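Local coordinates for protein ECXA (Escherichia coli, PDB 4L63) that binds a zinc ion and is probably a metallopeptidase of the metzincin type, at residues 224-228 / 229-233. Numbering follows the deposited sequence.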
ATOM      1  N   ILE A 224     -22.145  -5.597 -12.591  1.00 79.42           N
ATOM      2  CA  ILE A 224     -21.966  -4.151 -12.503  1.00 77.31           C
ATOM      3  C   ILE A 224     -22.213  -3.634 -11.090  1.00 68.38           C
ATOM      4  O   ILE A 224     -22.809  -4.319 -10.258  1.00 64.61           O
ATOM      5  CB  ILE A 224     -22.897  -3.399 -13.479  1.00 62.83           C
ATOM      6  CG1 ILE A 224     -24.347  -3.472 -12.998  1.00 70.54           C
ATOM      7  CG2 ILE A 224     -22.751  -3.951 -14.889  1.00 65.44           C
ATOM      8  CD1 ILE A 224     -25.317  -2.695 -13.862  1.00 69.79           C
ATOM      9  N   GLY A 225     -21.736  -2.421 -10.826  1.00 56.06           N
ATOM     10  CA  GLY A 225     -21.931  -1.785  -9.539  1.00 55.00           C
ATOM     11  C   GLY A 225     -20.703  -1.015  -9.098  1.00 53.78           C
ATOM     12  O   GLY A 225     -19.659  -1.091  -9.745  1.00 49.58           O
ATOM     13  N   PRO A 226     -20.822  -0.276  -7.984  1.00 51.41           N
ATOM     14  CA  PRO A 226     -19.706   0.488  -7.419  1.00 46.27           C
ATOM     15  C   PRO A 226     -18.546  -0.438  -7.084  1.00 48.83           C
ATOM     16  O   PRO A 226     -18.782  -1.515  -6.545  1.00 45.51           O
ATOM     17  CB  PRO A 226     -20.294   1.094  -6.139  1.00 45.94           C
ATOM     18  CG  PRO A 226     -21.782   0.939  -6.262  1.00 51.34           C
ATOM     19  CD  PRO A 226     -22.003  -0.267  -7.105  1.00 54.49           C
ATOM     20  N   SER A 227     -17.320  -0.040  -7.400  1.00 41.51           N
ATOM     21  CA  SER A 227     -16.161  -0.846  -7.027  1.00 40.54           C
ATOM     22  C   SER A 227     -15.840  -0.678  -5.548  1.00 39.84           C
ATOM     23  O   SER A 227     -16.451   0.148  -4.873  1.00 39.91           O
ATOM     24  CB  SER A 227     -14.947  -0.450  -7.859  1.00 43.74           C
ATOM     25  OG  SER A 227     -14.527   0.857  -7.491  1.00 39.53           O
ATOM     26  N   ARG A 228     -14.878  -1.452  -5.046  1.00 39.67           N
ATOM     27  CA  ARG A 228     -14.415  -1.272  -3.673  1.00 39.45           C
ATOM     28  C   ARG A 228     -14.002   0.176  -3.430  1.00 37.54           C
ATOM     29  O   ARG A 228     -14.408   0.787  -2.443  1.00 37.91           O
ATOM     30  CB  ARG A 228     -13.235  -2.189  -3.342  1.00 39.78           C
ATOM     31  CG  ARG A 228     -12.773  -2.038  -1.893  1.00 44.08           C
ATOM     32  CD  ARG A 228     -11.258  -1.996  -1.782  1.00 42.52           C
ATOM     33  NE  ARG A 228     -10.802  -1.774  -0.411  1.00 40.55           N
ATOM     34  CZ  ARG A 228     -10.275  -0.630   0.020  1.00 41.02           C
ATOM     35  NH1 ARG A 228     -10.136   0.402  -0.818  1.00 37.32           N
ATOM     36  NH2 ARG A 228      -9.880  -0.519   1.283  1.00 41.01           N
ATOM     37  N   ASN A 229     -13.207   0.735  -4.335  1.00 35.95           N
ATOM     38  CA  ASN A 229     -12.743   2.107  -4.143  1.00 34.51           C
ATOM     39  C   ASN A 229     -13.878   3.126  -4.279  1.00 34.65           C
ATOM     40  O   ASN A 229     -13.868   4.151  -3.591  1.00 34.30           O
ATOM     41  CB  ASN A 229     -11.603   2.441  -5.110  1.00 33.45           C
ATOM     42  CG  ASN A 229     -10.303   1.748  -4.727  1.00 33.66           C
ATOM     43  OD1 ASN A 229     -10.261   1.008  -3.750  1.00 34.60           O
ATOM     44  ND2 ASN A 229      -9.238   2.000  -5.478  1.00 33.35           N
ATOM     45  N   ASP A 230     -14.844   2.857  -5.158  1.00 35.61           N
ATOM     46  CA  ASP A 230     -16.026   3.720  -5.270  1.00 36.55           C
ATOM     47  C   ASP A 230     -16.735   3.835  -3.919  1.00 37.77           C
ATOM     48  O   ASP A 230     -17.131   4.924  -3.498  1.00 38.04           O
ATOM     49  CB  ASP A 230     -17.013   3.179  -6.309  1.00 38.30           C
ATOM     50  CG  ASP A 230     -16.539   3.372  -7.735  1.00 43.38           C
ATOM     51  OD1 ASP A 230     -15.693   4.259  -7.983  1.00 40.95           O
ATOM     52  OD2 ASP A 230     -17.025   2.625  -8.614  1.00 44.63           O
ATOM     53  N   ILE A 231     -16.891   2.698  -3.251  1.00 38.98           N
ATOM     54  CA  ILE A 231     -17.561   2.643  -1.953  1.00 40.92           C
ATOM     55  C   ILE A 231     -16.764   3.410  -0.898  1.00 40.05           C
ATOM     56  O   ILE A 231     -17.323   4.190  -0.134  1.00 41.27           O
ATOM     57  CB  ILE A 231     -17.764   1.182  -1.489  1.00 42.86           C
ATOM     58  CG1 ILE A 231     -18.703   0.438  -2.443  1.00 44.50           C
ATOM     59  CG2 ILE A 231     -18.285   1.133  -0.067  1.00 45.32           C
ATOM     60  CD1 ILE A 231     -20.100   1.043  -2.551  1.00 47.86           C
ATOM     61  N   GLU A 232     -15.452   3.199  -0.863  1.00 38.42           N
ATOM     62  CA  GLU A 232     -14.596   3.936   0.060  1.00 37.96           C
ATOM     63  C   GLU A 232     -14.598   5.439  -0.242  1.00 36.89           C
ATOM     64  O   GLU A 232     -14.472   6.263   0.673  1.00 37.54           O
ATOM     65  CB  GLU A 232     -13.165   3.392   0.013  1.00 36.95           C
ATOM     66  CG  GLU A 232     -13.030   2.005   0.618  1.00 44.01           C
ATOM     67  CD  GLU A 232     -13.620   1.925   2.013  1.00 56.52           C
ATOM     68  OE1 GLU A 232     -13.248   2.753   2.870  1.00 57.12           O
ATOM     69  OE2 GLU A 232     -14.462   1.035   2.248  1.00 64.99           O
ATOM     70  N   GLY A 233     -14.739   5.787  -1.522  1.00 35.74           N
ATOM     71  CA  GLY A 233     -14.817   7.177  -1.934  1.00 35.22           C
ATOM     72  C   GLY A 233     -16.015   7.865  -1.296  1.00 37.13           C
ATOM     73  O   GLY A 233     -15.904   8.976  -0.776  1.00 37.52           O
TER
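A capping box formed by Ser227 and Asp230 starts helix 228-239, which follows the loop after helix 207-215 in this probable zinc metallopeptidase. Ser227 is the N-cap: its OG accepts from Asp230 N at 3.1 Å, a reach made possible by a chi1 of 68°, which sets the hydroxyl between the backbone N and the carbonyl carbon. The carboxylate completes the box in the other direction, taking Ser227 N on Asp230 OD2 at 2.9 Å; the N-H points almost straight at the oxygen (171°) but meets it from above the carboxylate plane. That carboxylate is buried and shared, because OD2 also accepts from Ile198 N and OD1 is hydrogen-bonded to Ser197 OG, so the box ties the helix start to the Ser197 side chain and the Ile198 backbone N, with Asp230 about 8 Å from the zinc ligand His160 (side chain to side chain). The i to i+4 helical hydrogen bonds begin at once, Ile231 N donating to Ser227 O at 3.1 Å and Glu232 N to Arg228 O. Just before the cap, Pro226 CB packs on Ile231 CD1 at 3.6 Å, an apolar contact of the kind known as a hydrophobic staple, and the proline also touches Trp71. In the first turn, Arg228 runs forward, toward Glu232 one turn later. Ser251 OG is a further partner of NH1, and Gln194 NE2 of Asn229 OD1. Glu232 CG lies over one face of the guanidinium, while at its edge NH1 donates to Asn229 OD1 at 3.0 Å, the amide turned 79° from the guanidinium plane.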